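PDB 3A32: probable threonyl-tRNA synthetase 1 from Aeropyrum pernix, which probably catalyses the two-step, ATP-dependent attachment of threonine to tRNA(Thr) as a zinc-containing class II synthetase that lacks an editing domain of its own. Local coordinates for residues P397-F402 / V415-L420; H327-M332 / E421-R426; I281-N286 / Y307-A312; R205-D210 / G258-F263. All coordinates share one frame; numbering follows the deposited sequence.

Contact 1 (P397-F402 / V415-L420); sequences PAVNVF and VRVFDL
Asn400 and Arg416 sit opposite each other as an antiparallel hydrogen-bonded pair and carry the backbone bonding: Asn400 N donates to Arg416 O and Arg416 N to Asn400 O, each at 2.9 Å and each nearly straight. Toward the start of 397-402 the ladder frays, and Phe418 N reaches Ala398 O only through a weak bond of 3.3 Å. The non-hydrogen-bonded pairs Val399-Val417 and Val401-Val415 flank the central one, and their CA atoms lie 4.5 Å and 4.6 Å apart. Apolar contacts fill the valine face. The closest joins Val399 CG1 to Val415 CG1 at 3.5 Å; both methyls stand anti to their own backbone nitrogens (chi1 -179° and 175°), which turns them toward each other across the diagonal. Val399 and Val417 lie side by side, CG2 to CG2. These strands belong to the mixed sheet of the anticodon-binding domain, 399-403 running between 412-419 and the parallel strand 341-347; Leu442 and Leu449 of helix 435-457 pack on the valines. On the Asn400-Arg416 face a ring meets an aliphatic chain. Phe402 CE2 touches Arg416 CD at 3.7 Å, the ring edge also meets Arg416 CG in its plane, and the two side chains cross at about a right angle. Extended from CG to NE, the arginine carries its guanidinium, one face of which meets Phe402 CE2, on to a salt bridge with Asp414.

Contact 2 (H327-M332 / E421-R426); sequences HRRGRM and ESMKRR
Arg328 and Met423 mark the nearest backbone approach, CA to CA 7.9 Å, between a type I' turn spanning Arg328 to Arg331 and the loop that enters strand 424-431. Met423 does most of the touching. Bent at chi2 and chi3 (-69° and -63°), its chain brings CE to 3.4 Å from Arg328 O, while SD lies 3.8 Å from Arg328 CD. The same methyl reaches Arg329 CB and Arg331 CG, at 4.1 Å and 4.0 Å, so the thioether end rests against three residues of the turn. The turn overlaps the Schellman motif that ends helix 317-327, Arg329 being its C-prime residue of positive phi; across the contact, Met423 and Lys424 both face Asp419 in a G1 beta bulge. Charges border the methionine. Arg328 NH2 and Glu421 OE2 form a long salt bridge of 3.8 Å in which the oxygen stands well out of the guanidinium plane, while the N-H groups of Arg328 serve Lys194 O, Phe193 O and Tyr324 OH. Arg331 NH1 and Arg425 NH2 come within 3.4 Å, their guanidinium planes nearly perpendicular; Glu392, salt-bridged to both arginines, probably offsets the like charges.

Contact 3 (I281-N286 / Y307-A312); sequences IQFDFN and YIIHRA. With ZN (zinc ion), chain G.
The Phe283 ring carries Ile309 over one face, CG1 standing 4.0 Å from the ring centroid and almost on its normal in a CH-pi contact, while Tyr307 CB meets the ring edge at 3.7 Å from CE1. Phe283 and Tyr307 have planes 82° apart and meet obliquely. The His310 ring is held at its edges: ND1 binds zinc at 2.1 Å, and NE2 gives Asp284 OD2 a straight 2.6 Å hydrogen bond in the ring plane, taken on the anti lone pair. With CG anti to the backbone nitrogen (chi1 -163°), Asp284 sets its carboxylate within 30° of the ring plane. An alternating antiparallel ladder of the class II catalytic sheet thus puts metal chemistry on one face and mostly apolar packing (Ile281, Phe283, Ile309) on the other; Cys112, His166 and a water complete the zinc site. Asp284 is probably a second-shell residue fixing the imidazole's rotation, its other oxygen accepting from Leu287 N and weakly from Asn286 N. An alanine here removes the carboxylate, and His310 NE2 would probably be left without its acceptor and the zinc-bound ring freer to turn. Backbone bonds pair Gln282 with His310 in both directions. The amide of Gln282 curls back, NE2 donating to Phe283 O at 2.8 Å and also to Gly258 O. Water 1 takes the Ile308 N-H and donates to Asp284 O, bridging the strands where the direct Asp284 N to Ile308 O bond is weak.

Contact 4 (R205-D210 / G258-F263); sequences RLSMSD and GPKLDF. With SO4 (sulfate ion), chain C.
Arg205 with Asp262 and Ser207 with Lys260 are antiparallel hydrogen-bonded pairs, so four backbone bonds join strands 205-207 and 260-263, whose axes approach to 4.7 Å. The two at the Ser207-Lys260 pair are Ser207 N to Lys260 O at 2.9 Å and Lys260 N to Ser207 O at 3.1 Å. Between the pairs, Leu206 and Leu261 turn to the other face, where Leu206 CD2 lodges against Leu261 CG at 3.6 Å; Val178 of helix 174-191 packs on Leu261. The polar face is knit by a water. Water 3 accepts from Ser207 OG and donates to Asp262 OD2 and Arg205 O, linking three residues of the two strands, while Asp262 OD1 bonds Thr280 OG1. Lys260 leaves its backbone with CG between N and the carbonyl carbon (chi1 50°), then runs extended, laying CE 3.7 Å from Ser207 CB and bringing NZ into a long 3.7 Å salt bridge with Asp262 OD2. With a leucine in its place the ammonium is gone, and the Asp262 carboxylate would probably be less well balanced, relying more on Thr280 and water 3. Arg205, bent at chi3, sends NH2 to O4 of a sulfate, an ion probably taken up from the crystallisation liquor, in the guanidinium plane at 3.0 Å; Glu275 holds the same nitrogen in a salt bridge, and Lys203 shares the sulfate. The two strands are neighbours in the largely antiparallel sheet of the class II catalytic core, on the flank beyond strand 273-284, with the zinc ion about 12 Å from the Lys260 side chain.

In the fold
Contacts 3 and 4 share the catalytic sheet: neighbouring strands 260-268 and 273-284 join them, and Ile281 N probably bonds Leu261 O. Contacts 1 and 2 meet in the same way through strands 412-419 and 424-431 of the anticodon-binding domain. The centres of contacts 1 and 3 lie about 42 Å apart, on opposite sides of the chain's centre. Contacts 1, 3 and 4 are buried strand pairs, whereas contact 2 lies at the surface and brings the end of helix 317-327 against the C-terminal sheet through a methionine and arginines. Among the buried pairs, contact 1 pairs a valine face with an arginine-phenylalanine one, contact 4 adds a water-linked polar face, and contact 3 places a zinc ligand, His310, on one face.

Contact 1 (P397-F402 / V415-L420)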
# COMPACT_ATOMS: atom_id res chain seq x y z
N PRO A 397 13.36 -11.29 -17.29
CA PRO A 397 12.08 -11.81 -16.78
C PRO A 397 12.36 -12.90 -15.78
O PRO A 397 13.36 -13.59 -15.91
CB PRO A 397 11.41 -12.39 -18.04
CG PRO A 397 12.08 -11.64 -19.20
CD PRO A 397 13.52 -11.56 -18.73
N ALA A 398 11.52 -13.07 -14.77
CA ALA A 398 11.73 -14.16 -13.80
C ALA A 398 11.75 -15.53 -14.50
O ALA A 398 12.64 -16.33 -14.25
CB ALA A 398 10.65 -14.11 -12.66
N VAL A 399 10.80 -15.78 -15.40
CA VAL A 399 10.69 -17.09 -16.08
C VAL A 399 10.55 -16.83 -17.58
O VAL A 399 9.71 -16.03 -17.94
CB VAL A 399 9.46 -17.90 -15.54
CG1 VAL A 399 9.33 -19.29 -16.23
CG2 VAL A 399 9.52 -18.11 -13.97
N ASN A 400 11.37 -17.47 -18.43
CA ASN A 400 11.19 -17.47 -19.91
C ASN A 400 10.47 -18.72 -20.38
O ASN A 400 10.88 -19.82 -20.00
CB ASN A 400 12.52 -17.30 -20.73
CG ASN A 400 13.23 -15.98 -20.43
OD1 ASN A 400 12.61 -14.99 -19.99
ND2 ASN A 400 14.57 -15.97 -20.63
N VAL A 401 9.41 -18.57 -21.17
CA VAL A 401 8.66 -19.72 -21.72
C VAL A 401 8.84 -19.68 -23.23
O VAL A 401 8.43 -18.73 -23.88
CB VAL A 401 7.14 -19.73 -21.32
CG1 VAL A 401 6.39 -20.94 -21.92
CG2 VAL A 401 6.99 -19.70 -19.76
N PHE A 402 9.55 -20.65 -23.77
CA PHE A 402 9.86 -20.67 -25.20
C PHE A 402 8.87 -21.54 -25.92
O PHE A 402 8.71 -22.72 -25.57
CB PHE A 402 11.28 -21.17 -25.48
CG PHE A 402 12.36 -20.17 -25.06
CD1 PHE A 402 12.68 -19.09 -25.88
CD2 PHE A 402 13.01 -20.30 -23.84
CE1 PHE A 402 13.66 -18.17 -25.50
CE2 PHE A 402 13.98 -19.38 -23.44
CZ PHE A 402 14.33 -18.31 -24.28
N VAL A 415 10.94 -24.19 -20.44
CA VAL A 415 10.68 -23.20 -19.42
C VAL A 415 11.94 -23.00 -18.59
O VAL A 415 12.45 -23.96 -18.02
CB VAL A 415 9.50 -23.62 -18.51
CG1 VAL A 415 9.28 -22.64 -17.37
CG2 VAL A 415 8.24 -23.75 -19.30
N ARG A 416 12.41 -21.76 -18.53
CA ARG A 416 13.69 -21.41 -17.95
C ARG A 416 13.51 -20.40 -16.82
O ARG A 416 13.28 -19.20 -17.02
CB ARG A 416 14.64 -20.88 -19.03
CG ARG A 416 14.52 -21.74 -20.28
CD ARG A 416 15.73 -21.69 -21.10
NE ARG A 416 15.67 -22.63 -22.21
CZ ARG A 416 16.61 -22.72 -23.14
NH1 ARG A 416 17.69 -21.93 -23.09
NH2 ARG A 416 16.49 -23.63 -24.09
N VAL A 417 13.61 -20.93 -15.62
CA VAL A 417 13.53 -20.18 -14.38
C VAL A 417 14.95 -19.66 -14.07
O VAL A 417 15.94 -20.30 -14.38
CB VAL A 417 12.95 -21.13 -13.28
CG1 VAL A 417 12.94 -20.47 -11.90
CG2 VAL A 417 11.51 -21.61 -13.65
N PHE A 418 15.08 -18.48 -13.53
CA PHE A 418 16.40 -17.97 -13.26
C PHE A 418 16.71 -18.33 -11.82
O PHE A 418 15.95 -18.00 -10.91
CB PHE A 418 16.51 -16.45 -13.46
CG PHE A 418 17.89 -15.97 -13.29
CD1 PHE A 418 18.81 -16.01 -14.40
CD2 PHE A 418 18.35 -15.60 -12.01
CE1 PHE A 418 20.17 -15.64 -14.23
CE2 PHE A 418 19.71 -15.23 -11.81
CZ PHE A 418 20.62 -15.23 -12.93
N ASP A 419 17.83 -18.99 -11.62
CA ASP A 419 18.23 -19.49 -10.31
C ASP A 419 19.11 -18.48 -9.60
O ASP A 419 20.23 -18.22 -10.03
CB ASP A 419 19.06 -20.76 -10.51
CG ASP A 419 19.06 -21.61 -9.27
OD1 ASP A 419 17.94 -22.04 -8.90
OD2 ASP A 419 20.15 -21.83 -8.68
N LEU A 420 18.59 -17.89 -8.53
CA LEU A 420 19.28 -16.74 -7.91
C LEU A 420 20.60 -17.11 -7.25
O LEU A 420 21.51 -16.32 -7.26
CB LEU A 420 18.38 -15.99 -6.94
CG LEU A 420 17.10 -15.38 -7.52
CD1 LEU A 420 16.25 -14.84 -6.37
CD2 LEU A 420 17.41 -14.30 -8.62

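Contact 2 (H327-M332 / E421-R426)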
# COMPACT_ATOMS: atom_id res chain seq x y z
N HIS A 327 24.10 -6.39 -6.06
CA HIS A 327 24.51 -7.72 -5.61
C HIS A 327 23.97 -8.83 -6.53
O HIS A 327 24.66 -9.82 -6.77
CB HIS A 327 24.10 -7.94 -4.15
CG HIS A 327 24.49 -9.27 -3.59
ND1 HIS A 327 25.80 -9.64 -3.36
CD2 HIS A 327 23.73 -10.32 -3.18
CE1 HIS A 327 25.83 -10.86 -2.87
NE2 HIS A 327 24.59 -11.30 -2.76
N ARG A 328 22.75 -8.65 -7.05
CA ARG A 328 22.10 -9.68 -7.90
C ARG A 328 22.00 -9.33 -9.37
O ARG A 328 21.28 -9.97 -10.10
CB ARG A 328 20.73 -10.05 -7.36
CG ARG A 328 20.84 -10.93 -6.12
CD ARG A 328 20.65 -12.40 -6.51
NE ARG A 328 21.01 -13.33 -5.43
CZ ARG A 328 20.19 -13.72 -4.47
NH1 ARG A 328 18.93 -13.24 -4.43
NH2 ARG A 328 20.62 -14.58 -3.50
N ARG A 329 22.72 -8.30 -9.80
CA ARG A 329 22.81 -7.96 -11.21
C ARG A 329 21.40 -7.91 -11.89
O ARG A 329 21.19 -8.48 -13.02
CB ARG A 329 23.78 -8.91 -11.94
CG ARG A 329 25.31 -8.61 -11.66
CD ARG A 329 25.90 -9.56 -10.67
NE ARG A 329 27.35 -9.34 -10.51
CZ ARG A 329 27.99 -9.08 -9.35
NH1 ARG A 329 27.35 -8.98 -8.17
NH2 ARG A 329 29.32 -8.91 -9.39
N GLY A 330 20.47 -7.20 -11.24
CA GLY A 330 19.22 -6.92 -11.86
C GLY A 330 18.22 -8.06 -11.72
O GLY A 330 17.13 -7.97 -12.28
N ARG A 331 18.57 -9.10 -10.95
CA ARG A 331 17.76 -10.34 -10.88
C ARG A 331 16.87 -10.39 -9.65
O ARG A 331 17.33 -10.64 -8.54
CB ARG A 331 18.65 -11.59 -10.93
CG ARG A 331 19.47 -11.69 -12.20
CD ARG A 331 18.63 -11.97 -13.50
NE ARG A 331 19.49 -12.03 -14.70
CZ ARG A 331 19.08 -12.43 -15.90
NH1 ARG A 331 17.81 -12.79 -16.13
NH2 ARG A 331 19.97 -12.47 -16.89
N MET A 332 15.59 -10.12 -9.87
CA MET A 332 14.59 -10.03 -8.81
C MET A 332 14.00 -11.41 -8.49
O MET A 332 13.83 -12.24 -9.42
CB MET A 332 13.43 -9.12 -9.25
CG MET A 332 13.83 -7.65 -9.61
SD MET A 332 14.68 -6.86 -8.22
CE MET A 332 13.28 -6.65 -7.07
N GLU A 421 20.69 -18.31 -6.66
CA GLU A 421 21.96 -18.79 -6.05
C GLU A 421 23.06 -18.97 -7.08
O GLU A 421 24.09 -18.27 -7.03
CB GLU A 421 21.78 -20.07 -5.19
CG GLU A 421 20.60 -20.07 -4.18
CD GLU A 421 20.53 -18.79 -3.27
OE1 GLU A 421 21.57 -18.42 -2.61
OE2 GLU A 421 19.40 -18.19 -3.20
N SER A 422 22.85 -19.86 -8.05
CA SER A 422 23.83 -20.07 -9.12
C SER A 422 23.92 -18.91 -10.12
O SER A 422 24.92 -18.78 -10.86
CB SER A 422 23.55 -21.40 -9.85
OG SER A 422 22.33 -21.35 -10.59
N MET A 423 22.90 -18.02 -10.12
CA MET A 423 22.85 -16.90 -11.08
C MET A 423 22.87 -17.41 -12.52
O MET A 423 23.57 -16.86 -13.35
CB MET A 423 24.00 -15.89 -10.87
CG MET A 423 23.92 -15.09 -9.55
SD MET A 423 22.57 -13.91 -9.48
CE MET A 423 23.04 -12.80 -10.84
N LYS A 424 22.09 -18.45 -12.79
CA LYS A 424 21.93 -19.05 -14.11
C LYS A 424 20.47 -19.38 -14.31
O LYS A 424 19.75 -19.69 -13.35
CB LYS A 424 22.77 -20.35 -14.22
CG LYS A 424 24.31 -20.13 -14.07
CD LYS A 424 25.12 -21.32 -14.64
CE LYS A 424 26.60 -21.48 -14.16
NZ LYS A 424 27.49 -22.19 -15.25
N ARG A 425 20.04 -19.33 -15.57
CA ARG A 425 18.81 -19.98 -16.04
C ARG A 425 18.83 -21.50 -15.83
O ARG A 425 19.85 -22.18 -16.05
CB ARG A 425 18.59 -19.71 -17.54
CG ARG A 425 18.30 -18.26 -17.86
CD ARG A 425 16.82 -17.97 -17.76
NE ARG A 425 16.55 -16.54 -17.98
CZ ARG A 425 15.52 -15.89 -17.45
NH1 ARG A 425 14.67 -16.53 -16.65
NH2 ARG A 425 15.37 -14.62 -17.70
N ARG A 426 17.70 -22.04 -15.44
CA ARG A 426 17.60 -23.46 -15.30
C ARG A 426 16.40 -23.96 -16.07
O ARG A 426 15.28 -23.52 -15.82
CB ARG A 426 17.52 -23.85 -13.82
CG ARG A 426 17.51 -25.35 -13.57
CD ARG A 426 17.66 -25.69 -12.06
NE ARG A 426 16.40 -25.43 -11.37
CZ ARG A 426 15.35 -26.26 -11.38
NH1 ARG A 426 15.40 -27.44 -12.03
NH2 ARG A 426 14.25 -25.90 -10.72

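Contact 3 (I281-N286 / Y307-A312)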
# COMPACT_ATOMS: atom_id res chain seq x y z
N ILE A 281 18.26 -2.21 15.30
CA ILE A 281 17.43 -2.18 16.49
C ILE A 281 18.01 -1.10 17.39
O ILE A 281 19.11 -1.27 17.91
CB ILE A 281 17.38 -3.56 17.27
CG1 ILE A 281 16.93 -4.68 16.34
CG2 ILE A 281 16.44 -3.47 18.50
CD1 ILE A 281 17.09 -6.03 16.94
N GLN A 282 17.22 -0.05 17.62
CA GLN A 282 17.63 1.15 18.34
C GLN A 282 16.74 1.51 19.55
O GLN A 282 15.58 1.90 19.40
CB GLN A 282 17.67 2.32 17.33
CG GLN A 282 17.92 3.67 17.98
CD GLN A 282 19.39 3.87 18.30
OE1 GLN A 282 20.22 3.91 17.39
NE2 GLN A 282 19.72 4.02 19.60
N PHE A 283 17.28 1.34 20.74
CA PHE A 283 16.78 1.90 21.99
C PHE A 283 16.82 3.42 22.08
O PHE A 283 17.69 4.10 21.51
CB PHE A 283 17.60 1.34 23.15
CG PHE A 283 17.35 -0.12 23.38
CD1 PHE A 283 16.50 -0.54 24.41
CD2 PHE A 283 17.96 -1.08 22.57
CE1 PHE A 283 16.25 -1.91 24.61
CE2 PHE A 283 17.75 -2.43 22.77
CZ PHE A 283 16.88 -2.86 23.79
N ASP A 284 15.92 3.92 22.90
CA ASP A 284 15.64 5.32 22.97
C ASP A 284 15.23 5.63 24.41
O ASP A 284 14.24 5.06 24.92
CB ASP A 284 14.57 5.69 21.95
CG ASP A 284 14.51 7.17 21.68
OD1 ASP A 284 14.63 7.97 22.66
OD2 ASP A 284 14.33 7.55 20.48
N PHE A 285 16.04 6.48 25.04
CA PHE A 285 15.87 6.96 26.44
C PHE A 285 15.32 8.39 26.42
O PHE A 285 14.83 8.91 27.43
CB PHE A 285 17.22 6.89 27.17
CG PHE A 285 17.79 5.48 27.20
CD1 PHE A 285 16.92 4.36 27.33
CD2 PHE A 285 19.14 5.26 27.10
CE1 PHE A 285 17.41 3.09 27.35
CE2 PHE A 285 19.66 3.94 27.15
CZ PHE A 285 18.81 2.87 27.26
N ASN A 286 15.35 8.99 25.25
CA ASN A 286 14.83 10.30 25.01
C ASN A 286 13.30 10.32 24.90
O ASN A 286 12.64 11.06 25.65
CB ASN A 286 15.50 10.87 23.76
CG ASN A 286 15.03 12.29 23.44
OD1 ASN A 286 15.06 13.19 24.29
ND2 ASN A 286 14.63 12.51 22.18
N TYR A 307 11.23 -0.54 27.90
CA TYR A 307 12.10 -0.02 26.84
C TYR A 307 11.31 0.40 25.62
O TYR A 307 10.29 -0.22 25.29
CB TYR A 307 13.19 -1.06 26.46
CG TYR A 307 14.07 -1.39 27.66
CD1 TYR A 307 15.18 -0.60 27.99
CD2 TYR A 307 13.74 -2.46 28.51
CE1 TYR A 307 15.94 -0.87 29.11
CE2 TYR A 307 14.50 -2.75 29.62
CZ TYR A 307 15.60 -1.94 29.91
OH TYR A 307 16.35 -2.23 31.03
N ILE A 308 11.82 1.43 24.94
CA ILE A 308 11.29 1.94 23.70
C ILE A 308 12.30 1.63 22.57
O ILE A 308 13.51 1.95 22.66
CB ILE A 308 10.99 3.45 23.78
CG1 ILE A 308 9.67 3.74 24.48
CG2 ILE A 308 10.83 4.03 22.39
CD1 ILE A 308 9.52 3.35 25.97
N ILE A 309 11.81 0.98 21.52
CA ILE A 309 12.68 0.55 20.46
C ILE A 309 12.16 1.05 19.11
O ILE A 309 10.97 0.96 18.82
CB ILE A 309 12.85 -1.01 20.48
CG1 ILE A 309 13.58 -1.46 21.74
CG2 ILE A 309 13.58 -1.50 19.20
CD1 ILE A 309 13.61 -2.96 22.00
N HIS A 310 13.08 1.60 18.32
CA HIS A 310 12.91 1.81 16.88
C HIS A 310 13.56 0.60 16.21
O HIS A 310 14.65 0.20 16.62
CB HIS A 310 13.77 2.98 16.41
CG HIS A 310 13.59 4.26 17.17
ND1 HIS A 310 12.85 5.31 16.68
CD2 HIS A 310 14.13 4.69 18.34
CE1 HIS A 310 12.92 6.32 17.53
NE2 HIS A 310 13.70 5.97 18.54
N ARG A 311 12.94 0.03 15.18
CA ARG A 311 13.59 -1.07 14.44
C ARG A 311 13.18 -1.10 12.99
O ARG A 311 12.04 -0.84 12.68
CB ARG A 311 13.32 -2.42 15.12
CG ARG A 311 11.86 -2.80 15.41
CD ARG A 311 11.30 -3.85 14.42
NE ARG A 311 10.99 -3.36 13.06
CZ ARG A 311 10.51 -4.13 12.08
NH1 ARG A 311 10.26 -5.43 12.29
NH2 ARG A 311 10.26 -3.61 10.88
N ALA A 312 14.10 -1.40 12.08
CA ALA A 312 13.73 -1.76 10.71
C ALA A 312 14.50 -3.03 10.39
O ALA A 312 15.54 -3.23 10.96
CB ALA A 312 14.07 -0.63 9.73
ZN ZN G . 11.58 5.56 15.08
O HOH W 1 14.20 2.51 25.93
O HOH W 2 12.18 4.45 13.49

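Contact 4 (R205-D210 / G258-F263)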
# COMPACT_ATOMS: atom_id res chain seq x y z
N ARG A 205 26.44 -6.18 14.69
CA ARG A 205 27.29 -5.20 15.35
C ARG A 205 26.52 -4.43 16.43
O ARG A 205 25.52 -3.78 16.14
CB ARG A 205 27.84 -4.21 14.31
CG ARG A 205 28.74 -3.09 14.86
CD ARG A 205 29.15 -2.12 13.71
NE ARG A 205 30.22 -2.75 12.95
CZ ARG A 205 30.25 -2.89 11.63
NH1 ARG A 205 29.28 -2.39 10.86
NH2 ARG A 205 31.29 -3.52 11.09
N LEU A 206 27.04 -4.44 17.65
CA LEU A 206 26.41 -3.67 18.73
C LEU A 206 27.16 -2.38 18.95
O LEU A 206 28.40 -2.37 18.96
CB LEU A 206 26.38 -4.47 20.03
CG LEU A 206 25.94 -5.94 20.03
CD1 LEU A 206 25.85 -6.52 21.48
CD2 LEU A 206 24.60 -6.22 19.28
N SER A 207 26.42 -1.27 19.10
CA SER A 207 27.06 0.00 19.45
C SER A 207 26.59 0.50 20.84
O SER A 207 25.41 0.75 21.07
CB SER A 207 26.83 1.02 18.34
OG SER A 207 27.31 0.53 17.10
N MET A 208 27.53 0.63 21.76
CA MET A 208 27.22 0.79 23.18
C MET A 208 27.70 2.15 23.69
O MET A 208 28.37 2.86 22.97
CB MET A 208 27.89 -0.32 23.99
CG MET A 208 27.75 -1.70 23.43
SD MET A 208 26.01 -2.22 23.36
CE MET A 208 26.13 -3.90 24.00
N SER A 209 27.33 2.50 24.93
CA SER A 209 27.86 3.68 25.61
C SER A 209 29.33 3.53 25.93
O SER A 209 29.88 2.43 25.89
CB SER A 209 27.16 3.96 26.95
OG SER A 209 27.39 2.89 27.84
N ASP A 210 29.93 4.68 26.22
CA ASP A 210 31.11 4.76 27.06
C ASP A 210 30.53 5.04 28.44
O ASP A 210 29.89 6.07 28.65
CB ASP A 210 32.00 5.90 26.59
CG ASP A 210 33.34 6.01 27.38
OD1 ASP A 210 33.46 5.67 28.61
OD2 ASP A 210 34.28 6.48 26.71
N GLY A 258 20.56 6.07 23.12
CA GLY A 258 20.47 4.67 23.48
C GLY A 258 21.33 3.81 22.60
O GLY A 258 21.74 4.25 21.54
N PRO A 259 21.63 2.58 23.06
CA PRO A 259 22.49 1.64 22.32
C PRO A 259 21.71 0.99 21.17
O PRO A 259 20.46 1.16 21.10
CB PRO A 259 22.84 0.59 23.36
CG PRO A 259 21.67 0.62 24.34
CD PRO A 259 21.12 2.02 24.33
N LYS A 260 22.41 0.26 20.29
CA LYS A 260 21.79 -0.34 19.11
C LYS A 260 22.50 -1.58 18.61
O LYS A 260 23.62 -1.86 18.99
CB LYS A 260 21.71 0.67 17.95
CG LYS A 260 23.05 1.37 17.68
CD LYS A 260 23.08 2.05 16.29
CE LYS A 260 24.41 2.80 16.13
NZ LYS A 260 24.56 3.26 14.71
N LEU A 261 21.82 -2.28 17.71
CA LEU A 261 22.35 -3.41 16.99
C LEU A 261 22.07 -3.19 15.50
O LEU A 261 20.93 -2.85 15.10
CB LEU A 261 21.60 -4.63 17.50
CG LEU A 261 21.77 -6.04 17.00
CD1 LEU A 261 21.16 -6.94 18.05
CD2 LEU A 261 21.09 -6.24 15.60
N ASP A 262 23.08 -3.41 14.66
CA ASP A 262 22.92 -3.27 13.21
C ASP A 262 23.06 -4.62 12.56
O ASP A 262 23.87 -5.43 12.98
CB ASP A 262 23.98 -2.34 12.65
CG ASP A 262 23.72 -0.90 13.06
OD1 ASP A 262 22.55 -0.46 12.84
OD2 ASP A 262 24.65 -0.26 13.62
N PHE A 263 22.22 -4.84 11.55
CA PHE A 263 22.23 -6.05 10.74
C PHE A 263 23.14 -5.84 9.54
O PHE A 263 22.91 -4.93 8.75
CB PHE A 263 20.83 -6.30 10.18
CG PHE A 263 19.77 -6.49 11.24
CD1 PHE A 263 19.96 -7.43 12.30
CD2 PHE A 263 18.57 -5.81 11.16
CE1 PHE A 263 18.96 -7.63 13.23
CE2 PHE A 263 17.56 -6.02 12.09
CZ PHE A 263 17.76 -6.91 13.11
S SO4 C . 34.73 -6.01 12.37
O1 SO4 C . 34.10 -7.31 12.13
O2 SO4 C . 34.99 -5.84 13.80
O3 SO4 C . 36.00 -6.01 11.65
O4 SO4 C . 33.87 -4.89 11.94
O HOH W 3 25.63 -0.92 15.99